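Local structure of acyl-coenzyme A oxidase acox-1.2 (Caenorhabditis elegans, 5K3J) at residues I58-F63 with F631-S636; Q123-D128 with M265-V270; E173-T178 with N255-R260. The protein catalyses the FAD-dependent first step of peroxisomal beta-oxidation, desaturating the CoA esters of ascaroside pheromones with a five-carbon omega side chain. All coordinates share one frame; numbering follows the deposited sequence.

Following the chain from the N terminus, the loop 58-63 between helices 36-49 and 66-82 meets the late helix 626-636, so contact 1 closes the longest loop and ties the two ends of the fold together. Inside it, contact 2 joins the end of helix 112-125 to 265-270, and inside that again contact 3 pairs strand 173-177 with strand 256-259 in the beta domain. The three are thus nested, none crossing another. Contacts 2 and 3 also touch, Arg260 NH1 reaching Val270 O at 2.7 Å, so the sheet is joined to 265-270, and through it to helix 112-125, whereas contact 1 lies about 26 Å from contact 2 at the nearest atoms.

Contact 1: residues I58-F63 with F631-S636; sequences IKPYPF and FKWAKS
Pro60 leads into a short 3-10 turn, 61-63, that faces helix 626-636, with the CA atoms of Pro60 and Trp633 8.5 Å apart and those of Phe63 and Ser636 9.5 Å. In the acyl-CoA oxidase fold the contact is a patch of aromatic and proline packing that brings an N-terminal loop against the C-terminal region. The turn is closed by Phe63 N bonding to Pro60 O, and the prolines suit it because their rings stiffen the backbone and offer compact apolar surfaces. Trp633 has its CG anti to the backbone N (chi1 -176°), which carries the indole out from the helix to the loop. Phe63 comes over one face of that indole, its CZ 3.5 Å above the plane and offset toward the rim. The two rings are inclined by 38°, with 4.8 Å between the centroids of the Phe63 ring and the five-membered ring of Trp633. Pro60 CB lies over a face of the Phe63 ring and is 3.9 Å from Trp633 NE1, while Pro62 CB meets the indole at its edge, 4.3 Å from CZ2. With an alanine in place of Trp633, the Phe63 ring would probably lose the indole face it rests on and a gap would open beside Pro60 and Pro62. The second subunit joins the cluster, its Pro239 packing on Phe63 and its Ile237 on Trp633, so the patch forms part of the dimer interface. Ser636, whose short hydroxyl can fold back to Trp633 O, sets OG at the edge of the Phe63 ring, 3.6 Å from CE2. That hydroxyl bonds to Trp633 O at 2.8 Å, reaching the oxygen from the same face of the carbonyl plane as Ser636 N.

Contact 2: residues Q123-D128 with M265-V270; sequences QSQASD and MRHCKV
Arg266 and His267 reach the end of helix 112-125 by different torsions: Arg266 sends its CG away from the backbone N (chi1 -166°) and bends its chain at chi3 to lie beside Ala126, whereas His267 keeps its CG beside the backbone N, turning the imidazole toward Ser124. The backbone of both residues has positive phi, consistent with a gamma turn centred on His267, which probably lets neighbouring side chains serve the same helix end. His267 NE2 donates to Ser124 O at 2.7 Å, coming nearly head-on to the carbonyl with a C=O...donor angle of 169°, although the bond is bent at the hydrogen and the oxygen lies 30° out of the ring plane. Beside the same ring stands Gln125 OE1, 3.3 Å from His267 CD2, the amide nearly perpendicular to the imidazole. Glutamine suits the junction because its amide donates from NE2 to Ile284 O, in the substrate-binding run Lys283 to Tyr286, while OE1 rests at the imidazole edge. Arg266 NE makes a weak bond to Ala126 O at 3.2 Å, and its NH1 faces Asp128 OD1 in a long ion pair at 3.6 Å, the two flat groups steeply inclined. A stronger mate for the guanidinium is Asp371, in a salt bridge to NH2. Ser127, at the N-cap of helix 128-139, gives its OG to Gln130 N; serine is common there because its short hydroxyl can turn back to a backbone N. Two helices thus meet here, one ending and one beginning. The negative end of the first helix's dipole is likely to favour the donor at Ser124 O, Ala126 O belongs to the linker that follows, and the long pair of Asp128 with the Arg266 cation would add at most a modest attraction.

Contact 3: residues E173-T178 with N255-R260; sequences EFVLHT and NLRVPR
Val175 CG2 lies over one face of the Arg257 guanidinium, 3.6 Å above the plane and over its centre, while Glu173 OE1 approaches that group obliquely. The His177 ring carries the Asn255 amide over one face, the two planes only 16° apart, and Asn255 OD1 is 3.8 Å above the ring. Phe174 instead presents a ring edge to this partner strand, with Pro259 O in its plane and CE2 3.4 Å from Arg260 O.

The strands run antiparallel. Phe174 pairs with Val258 and Leu176 with Leu256 as hydrogen-bonded pairs, Phe174 N reaching Val258 O at 2.8 Å. Apolar side chains fill the face bearing these four residues, where Leu176 CD2 lies 4.1 Å from Val258 CG2; branched valines and leucines suit such a sheet surface. Glu173 reaches across to the face of Val175 and Arg257, where Arg257 NH1 donates to Glu173 OE1 at 3.3 Å, on the anti side but tilted out of the carboxylate plane. The extended Arg257 chain carries the guanidinium over Val175 CG2, with CD passing Glu173 OE1. The arginine also bridges to Asp168, and Ser171 OG bonds to Glu173 OE1, so each charge has a second partner. At the end of the ladder, Asn255 N donates to His177 ND1 at 3.0 Å, which leaves ND1 in the role of acceptor.

Strand 173-177 lies between its partner 256-259 and strand 164-168, bonded to the latter through Val175 with Val166 and His177 with Thr164. Beneath the apolar face, strand 210-219 contributes Phe216, edge-to-face with Phe174, and Val218, packed on Leu176 and Leu256.

Contact 1: residues I58-F63 with F631-S636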
loop_
_atom_site.group_PDB
_atom_site.type_symbol
_atom_site.label_atom_id
_atom_site.label_comp_id
_atom_site.label_asym_id
_atom_site.label_seq_id
_atom_site.Cartn_x
_atom_site.Cartn_y
_atom_site.Cartn_z
ATOM N N ILE A 58 8.048 -12.599 -22.478
ATOM C CA ILE A 58 7.764 -13.956 -22.946
ATOM C C ILE A 58 6.259 -14.230 -22.870
ATOM O O ILE A 58 5.699 -14.927 -23.717
ATOM C CB ILE A 58 8.567 -15.017 -22.136
ATOM C CG1 ILE A 58 8.555 -16.373 -22.847
ATOM C CG2 ILE A 58 8.065 -15.133 -20.699
ATOM C CD1 ILE A 58 9.609 -16.506 -23.931
ATOM N N LYS A 59 5.618 -13.641 -21.864
ATOM C CA LYS A 59 4.171 -13.626 -21.718
ATOM C C LYS A 59 3.843 -12.582 -20.661
ATOM O O LYS A 59 4.749 -12.122 -19.966
ATOM C CB LYS A 59 3.627 -15.008 -21.339
ATOM C CG LYS A 59 4.285 -15.687 -20.156
ATOM C CD LYS A 59 3.491 -16.946 -19.825
ATOM C CE LYS A 59 4.303 -18.007 -19.105
ATOM N NZ LYS A 59 3.452 -19.197 -18.819
ATOM N N PRO A 60 2.563 -12.173 -20.558
ATOM C CA PRO A 60 2.146 -11.213 -19.530
ATOM C C PRO A 60 2.731 -11.492 -18.148
ATOM O O PRO A 60 2.359 -12.470 -17.493
ATOM C CB PRO A 60 0.625 -11.371 -19.515
ATOM C CG PRO A 60 0.295 -11.665 -20.934
ATOM C CD PRO A 60 1.457 -12.460 -21.495
ATOM N N TYR A 61 3.638 -10.616 -17.720
ATOM C CA TYR A 61 4.396 -10.784 -16.477
ATOM C C TYR A 61 3.596 -11.200 -15.232
ATOM O O TYR A 61 4.114 -11.951 -14.409
ATOM C CB TYR A 61 5.170 -9.494 -16.158
ATOM C CG TYR A 61 6.522 -9.405 -16.829
ATOM C CD1 TYR A 61 6.906 -10.333 -17.783
ATOM C CD2 TYR A 61 7.419 -8.399 -16.497
ATOM C CE1 TYR A 61 8.143 -10.258 -18.398
ATOM C CE2 TYR A 61 8.662 -8.315 -17.104
ATOM C CZ TYR A 61 9.018 -9.249 -18.055
ATOM O OH TYR A 61 10.251 -9.169 -18.659
ATOM N N PRO A 62 2.357 -10.699 -15.064
ATOM C CA PRO A 62 1.588 -11.209 -13.922
ATOM C C PRO A 62 1.380 -12.726 -13.925
ATOM O O PRO A 62 1.243 -13.304 -12.848
ATOM C CB PRO A 62 0.251 -10.491 -14.065
ATOM C CG PRO A 62 0.605 -9.206 -14.688
ATOM C CD PRO A 62 1.714 -9.509 -15.653
ATOM N N PHE A 63 1.374 -13.357 -15.097
ATOM C CA PHE A 63 1.103 -14.792 -15.186
ATOM C C PHE A 63 2.270 -15.652 -14.694
ATOM O O PHE A 63 2.132 -16.867 -14.535
ATOM C CB PHE A 63 0.768 -15.195 -16.627
ATOM C CG PHE A 63 -0.470 -14.540 -17.180
ATOM C CD1 PHE A 63 -1.335 -13.833 -16.360
ATOM C CD2 PHE A 63 -0.772 -14.643 -18.525
ATOM C CE1 PHE A 63 -2.471 -13.234 -16.875
ATOM C CE2 PHE A 63 -1.904 -14.047 -19.044
ATOM C CZ PHE A 63 -2.755 -13.338 -18.216
ATOM N N PHE A 631 -10.741 -8.497 -21.748
ATOM C CA PHE A 631 -11.352 -9.807 -21.920
ATOM C C PHE A 631 -10.332 -10.808 -22.458
ATOM O O PHE A 631 -10.144 -11.878 -21.878
ATOM C CB PHE A 631 -12.556 -9.707 -22.856
ATOM C CG PHE A 631 -13.292 -10.998 -23.040
ATOM C CD1 PHE A 631 -13.702 -11.736 -21.944
ATOM C CD2 PHE A 631 -13.599 -11.460 -24.308
ATOM C CE1 PHE A 631 -14.385 -12.918 -22.108
ATOM C CE2 PHE A 631 -14.286 -12.641 -24.478
ATOM C CZ PHE A 631 -14.679 -13.371 -23.376
ATOM N N LYS A 632 -9.675 -10.446 -23.561
ATOM C CA LYS A 632 -8.628 -11.269 -24.168
ATOM C C LYS A 632 -7.564 -11.661 -23.149
ATOM O O LYS A 632 -7.095 -12.803 -23.128
ATOM C CB LYS A 632 -7.972 -10.530 -25.334
ATOM C CG LYS A 632 -8.783 -10.522 -26.617
ATOM C CD LYS A 632 -8.046 -9.758 -27.707
ATOM C CE LYS A 632 -8.770 -9.822 -29.044
ATOM N NZ LYS A 632 -8.210 -8.844 -30.021
ATOM N N TRP A 633 -7.197 -10.705 -22.301
ATOM C CA TRP A 633 -6.191 -10.929 -21.270
ATOM C C TRP A 633 -6.641 -12.004 -20.284
ATOM O O TRP A 633 -5.944 -12.993 -20.066
ATOM C CB TRP A 633 -5.905 -9.624 -20.532
ATOM C CG TRP A 633 -4.824 -9.727 -19.508
ATOM C CD1 TRP A 633 -3.480 -9.649 -19.727
ATOM C CD2 TRP A 633 -4.990 -9.921 -18.101
ATOM N NE1 TRP A 633 -2.799 -9.786 -18.547
ATOM C CE2 TRP A 633 -3.703 -9.953 -17.532
ATOM C CE3 TRP A 633 -6.102 -10.072 -17.265
ATOM C CZ2 TRP A 633 -3.495 -10.127 -16.169
ATOM C CZ3 TRP A 633 -5.893 -10.248 -15.911
ATOM C CH2 TRP A 633 -4.599 -10.275 -15.376
ATOM N N ALA A 634 -7.822 -11.798 -19.703
ATOM C CA ALA A 634 -8.413 -12.732 -18.744
ATOM C C ALA A 634 -8.533 -14.141 -19.319
ATOM O O ALA A 634 -8.120 -15.119 -18.692
ATOM C CB ALA A 634 -9.778 -12.232 -18.302
ATOM N N LYS A 635 -9.104 -14.229 -20.516
ATOM C CA LYS A 635 -9.325 -15.502 -21.190
ATOM C C LYS A 635 -8.023 -16.277 -21.394
ATOM O O LYS A 635 -8.029 -17.504 -21.494
ATOM C CB LYS A 635 -9.997 -15.259 -22.538
ATOM C CG LYS A 635 -11.035 -16.296 -22.945
ATOM C CD LYS A 635 -11.378 -16.161 -24.424
ATOM C CE LYS A 635 -11.507 -14.700 -24.837
ATOM N NZ LYS A 635 -11.646 -14.543 -26.313
ATOM N N SER A 636 -6.909 -15.553 -21.459
ATOM C CA SER A 636 -5.612 -16.170 -21.702
ATOM C C SER A 636 -4.876 -16.486 -20.400
ATOM O O SER A 636 -3.851 -17.161 -20.418
ATOM C CB SER A 636 -4.745 -15.263 -22.582
ATOM O OG SER A 636 -4.151 -14.226 -21.818
#

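Contact 2: residues Q123-D128 with M265-V270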
loop_
_atom_site.group_PDB
_atom_site.type_symbol
_atom_site.label_atom_id
_atom_site.label_comp_id
_atom_site.label_asym_id
_atom_site.label_seq_id
_atom_site.Cartn_x
_atom_site.Cartn_y
_atom_site.Cartn_z
ATOM N N GLN A 123 33.484 3.221 -8.418
ATOM C CA GLN A 123 33.812 4.528 -8.973
ATOM C C GLN A 123 34.228 5.517 -7.892
ATOM O O GLN A 123 35.162 6.299 -8.081
ATOM C CB GLN A 123 32.620 5.087 -9.752
ATOM C CG GLN A 123 32.341 4.356 -11.049
ATOM C CD GLN A 123 31.046 4.796 -11.701
ATOM O OE1 GLN A 123 30.042 5.025 -11.028
ATOM N NE2 GLN A 123 31.065 4.919 -13.020
ATOM N N SER A 124 33.543 5.469 -6.753
ATOM C CA SER A 124 33.737 6.467 -5.708
ATOM C C SER A 124 34.678 6.015 -4.590
ATOM O O SER A 124 35.135 6.840 -3.797
ATOM C CB SER A 124 32.388 6.858 -5.101
ATOM O OG SER A 124 31.719 5.729 -4.560
ATOM N N GLN A 125 34.977 4.720 -4.517
ATOM C CA GLN A 125 35.701 4.197 -3.357
ATOM C C GLN A 125 36.906 3.306 -3.683
ATOM O O GLN A 125 37.664 2.945 -2.782
ATOM C CB GLN A 125 34.734 3.419 -2.455
ATOM C CG GLN A 125 33.454 4.166 -2.087
ATOM C CD GLN A 125 33.682 5.282 -1.084
ATOM O OE1 GLN A 125 34.706 5.320 -0.401
ATOM N NE2 GLN A 125 32.723 6.198 -0.987
ATOM N N ALA A 126 37.094 2.950 -4.950
ATOM C CA ALA A 126 38.226 2.097 -5.322
ATOM C C ALA A 126 39.362 2.897 -5.964
ATOM O O ALA A 126 39.127 3.909 -6.625
ATOM C CB ALA A 126 37.773 0.985 -6.258
ATOM N N SER A 127 40.595 2.438 -5.755
ATOM C CA SER A 127 41.767 3.103 -6.311
ATOM C C SER A 127 41.815 2.915 -7.819
ATOM O O SER A 127 41.229 1.969 -8.348
ATOM C CB SER A 127 43.052 2.564 -5.676
ATOM O OG SER A 127 43.332 1.249 -6.139
ATOM N N ASP A 128 42.511 3.822 -8.503
ATOM C CA ASP A 128 42.677 3.746 -9.951
ATOM C C ASP A 128 43.245 2.389 -10.337
ATOM O O ASP A 128 42.863 1.815 -11.357
ATOM C CB ASP A 128 43.580 4.875 -10.460
ATOM C CG ASP A 128 42.865 6.216 -10.507
ATOM O OD1 ASP A 128 41.616 6.226 -10.452
ATOM O OD2 ASP A 128 43.549 7.257 -10.608
ATOM N N MET A 265 40.602 0.872 -1.433
ATOM C CA MET A 265 41.362 2.039 -1.037
ATOM C C MET A 265 41.241 3.117 -2.109
ATOM O O MET A 265 40.912 2.821 -3.260
ATOM C CB MET A 265 42.818 1.664 -0.779
ATOM C CG MET A 265 42.973 0.695 0.389
ATOM S SD MET A 265 44.658 0.123 0.694
ATOM C CE MET A 265 44.623 -1.512 -0.043
ATOM N N ARG A 266 41.589 4.336 -1.705
ATOM C CA ARG A 266 41.136 5.624 -2.246
ATOM C C ARG A 266 40.391 6.222 -1.069
ATOM O O ARG A 266 39.510 5.568 -0.509
ATOM C CB ARG A 266 40.226 5.527 -3.476
ATOM C CG ARG A 266 40.049 6.847 -4.221
ATOM C CD ARG A 266 38.868 6.797 -5.184
ATOM N NE ARG A 266 39.259 7.072 -6.565
ATOM C CZ ARG A 266 39.162 8.264 -7.151
ATOM N NH1 ARG A 266 39.544 8.413 -8.413
ATOM N NH2 ARG A 266 38.684 9.308 -6.481
ATOM N N HIS A 267 40.763 7.445 -0.696
ATOM C CA HIS A 267 40.343 8.103 0.549
ATOM C C HIS A 267 41.068 7.506 1.759
ATOM O O HIS A 267 41.663 8.240 2.544
ATOM C CB HIS A 267 38.825 8.027 0.764
ATOM C CG HIS A 267 38.021 8.252 -0.479
ATOM N ND1 HIS A 267 38.492 8.994 -1.544
ATOM C CD2 HIS A 267 36.791 7.824 -0.832
ATOM C CE1 HIS A 267 37.575 9.015 -2.496
ATOM N NE2 HIS A 267 36.534 8.314 -2.091
ATOM N N CYS A 268 41.033 6.183 1.906
ATOM C CA CYS A 268 41.688 5.532 3.043
ATOM C C CYS A 268 42.717 4.480 2.621
ATOM O O CYS A 268 42.791 4.098 1.451
ATOM C CB CYS A 268 40.650 4.883 3.960
ATOM S SG CYS A 268 40.405 3.108 3.694
ATOM N N LYS A 269 43.505 4.012 3.588
ATOM C CA LYS A 269 44.553 3.023 3.334
ATOM C C LYS A 269 44.802 2.071 4.501
ATOM O O LYS A 269 44.611 2.425 5.666
ATOM C CB LYS A 269 45.876 3.712 3.012
ATOM C CG LYS A 269 45.980 4.332 1.641
ATOM C CD LYS A 269 47.409 4.757 1.386
ATOM C CE LYS A 269 47.487 5.847 0.339
ATOM N NZ LYS A 269 48.862 6.414 0.261
ATOM N N VAL A 270 45.246 0.863 4.166
ATOM C CA VAL A 270 45.880 -0.041 5.122
ATOM C C VAL A 270 47.172 -0.556 4.495
ATOM O O VAL A 270 47.138 -1.279 3.501
ATOM C CB VAL A 270 44.980 -1.228 5.504
ATOM C CG1 VAL A 270 45.805 -2.323 6.167
ATOM C CG2 VAL A 270 43.849 -0.774 6.418
#

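Contact 3: residues E173-T178 with N255-R260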
loop_
_atom_site.group_PDB
_atom_site.type_symbol
_atom_site.label_atom_id
_atom_site.label_comp_id
_atom_site.label_asym_id
_atom_site.label_seq_id
_atom_site.Cartn_x
_atom_site.Cartn_y
_atom_site.Cartn_z
ATOM N N GLU A 173 46.667 -10.375 4.584
ATOM C CA GLU A 173 45.309 -10.680 4.163
ATOM C C GLU A 173 44.294 -10.196 5.188
ATOM O O GLU A 173 44.599 -10.078 6.375
ATOM C CB GLU A 173 45.135 -12.185 3.949
ATOM C CG GLU A 173 46.009 -12.790 2.865
ATOM C CD GLU A 173 45.914 -14.303 2.838
ATOM O OE1 GLU A 173 46.102 -14.927 3.905
ATOM O OE2 GLU A 173 45.638 -14.869 1.758
ATOM N N PHE A 174 43.085 -9.913 4.724
ATOM C CA PHE A 174 41.980 -9.662 5.633
ATOM C C PHE A 174 41.214 -10.953 5.851
ATOM O O PHE A 174 40.846 -11.631 4.896
ATOM C CB PHE A 174 41.047 -8.587 5.088
ATOM C CG PHE A 174 41.616 -7.203 5.151
ATOM C CD1 PHE A 174 41.548 -6.463 6.318
ATOM C CD2 PHE A 174 42.214 -6.639 4.041
ATOM C CE1 PHE A 174 42.070 -5.190 6.376
ATOM C CE2 PHE A 174 42.738 -5.368 4.092
ATOM C CZ PHE A 174 42.667 -4.641 5.260
ATOM N N VAL A 175 40.986 -11.305 7.108
ATOM C CA VAL A 175 40.115 -12.429 7.414
ATOM C C VAL A 175 38.700 -11.888 7.639
ATOM O O VAL A 175 38.460 -11.109 8.562
ATOM C CB VAL A 175 40.605 -13.210 8.645
ATOM C CG1 VAL A 175 39.658 -14.339 8.974
ATOM C CG2 VAL A 175 42.012 -13.756 8.396
ATOM N N LEU A 176 37.774 -12.286 6.775
ATOM C CA LEU A 176 36.398 -11.805 6.836
ATOM C C LEU A 176 35.519 -12.873 7.463
ATOM O O LEU A 176 35.448 -13.987 6.952
ATOM C CB LEU A 176 35.885 -11.445 5.438
ATOM C CG LEU A 176 36.170 -10.059 4.855
ATOM C CD1 LEU A 176 37.569 -9.588 5.196
ATOM C CD2 LEU A 176 35.989 -10.120 3.355
ATOM N N HIS A 177 34.851 -12.543 8.566
ATOM C CA HIS A 177 34.069 -13.552 9.274
ATOM C C HIS A 177 32.628 -13.156 9.586
ATOM O O HIS A 177 32.342 -12.021 9.976
ATOM C CB HIS A 177 34.769 -13.940 10.579
ATOM C CG HIS A 177 34.277 -15.227 11.151
ATOM N ND1 HIS A 177 34.219 -16.387 10.409
ATOM C CD2 HIS A 177 33.796 -15.536 12.376
ATOM C CE1 HIS A 177 33.733 -17.359 11.158
ATOM N NE2 HIS A 177 33.468 -16.870 12.356
ATOM N N THR A 178 31.731 -14.120 9.402
ATOM C CA THR A 178 30.360 -14.025 9.870
ATOM C C THR A 178 30.211 -14.893 11.124
ATOM O O THR A 178 29.987 -16.101 11.024
ATOM C CB THR A 178 29.366 -14.479 8.788
ATOM O OG1 THR A 178 29.597 -13.740 7.581
ATOM C CG2 THR A 178 27.944 -14.257 9.251
ATOM N N ASN A 255 35.847 -17.224 8.027
ATOM C CA ASN A 255 37.259 -16.844 7.990
ATOM C C ASN A 255 37.794 -16.777 6.562
ATOM O O ASN A 255 38.858 -17.315 6.258
ATOM C CB ASN A 255 38.097 -17.810 8.830
ATOM C CG ASN A 255 37.721 -17.783 10.303
ATOM O OD1 ASN A 255 38.060 -16.845 11.027
ATOM N ND2 ASN A 255 37.011 -18.814 10.753
ATOM N N LEU A 256 37.035 -16.118 5.693
ATOM C CA LEU A 256 37.381 -15.970 4.283
ATOM C C LEU A 256 38.549 -14.999 4.129
ATOM O O LEU A 256 38.496 -13.875 4.626
ATOM C CB LEU A 256 36.153 -15.490 3.501
ATOM C CG LEU A 256 36.060 -15.608 1.979
ATOM C CD1 LEU A 256 36.901 -14.555 1.280
ATOM C CD2 LEU A 256 36.464 -16.996 1.536
ATOM N N ARG A 257 39.601 -15.435 3.444
ATOM C CA ARG A 257 40.793 -14.609 3.298
ATOM C C ARG A 257 40.874 -13.938 1.937
ATOM O O ARG A 257 40.823 -14.596 0.900
ATOM C CB ARG A 257 42.059 -15.439 3.544
ATOM C CG ARG A 257 42.297 -15.767 5.006
ATOM C CD ARG A 257 43.558 -16.597 5.200
ATOM N NE ARG A 257 43.768 -16.952 6.603
ATOM C CZ ARG A 257 44.534 -16.265 7.446
ATOM N NH1 ARG A 257 45.175 -15.176 7.034
ATOM N NH2 ARG A 257 44.663 -16.667 8.705
ATOM N N VAL A 258 40.994 -12.616 1.963
ATOM C CA VAL A 258 41.205 -11.832 0.758
ATOM C C VAL A 258 42.453 -10.972 0.926
ATOM O O VAL A 258 42.773 -10.552 2.039
ATOM C CB VAL A 258 39.984 -10.936 0.433
ATOM C CG1 VAL A 258 38.784 -11.788 0.068
ATOM C CG2 VAL A 258 39.658 -10.009 1.602
ATOM N N PRO A 259 43.178 -10.731 -0.175
ATOM C CA PRO A 259 44.358 -9.861 -0.172
ATOM C C PRO A 259 44.081 -8.490 0.440
ATOM O O PRO A 259 42.951 -8.003 0.376
ATOM C CB PRO A 259 44.695 -9.731 -1.656
ATOM C CG PRO A 259 44.206 -10.997 -2.253
ATOM C CD PRO A 259 42.979 -11.388 -1.480
ATOM N N ARG A 260 45.111 -7.894 1.034
ATOM C CA ARG A 260 45.043 -6.542 1.582
ATOM C C ARG A 260 44.481 -5.544 0.570
ATOM O O ARG A 260 43.816 -4.574 0.941
ATOM C CB ARG A 260 46.435 -6.095 2.040
ATOM C CG ARG A 260 46.515 -4.654 2.516
ATOM C CD ARG A 260 47.957 -4.229 2.731
ATOM N NE ARG A 260 48.701 -4.181 1.475
ATOM C CZ ARG A 260 48.832 -3.089 0.724
ATOM N NH1 ARG A 260 48.271 -1.947 1.103
ATOM N NH2 ARG A 260 49.527 -3.136 -0.404
#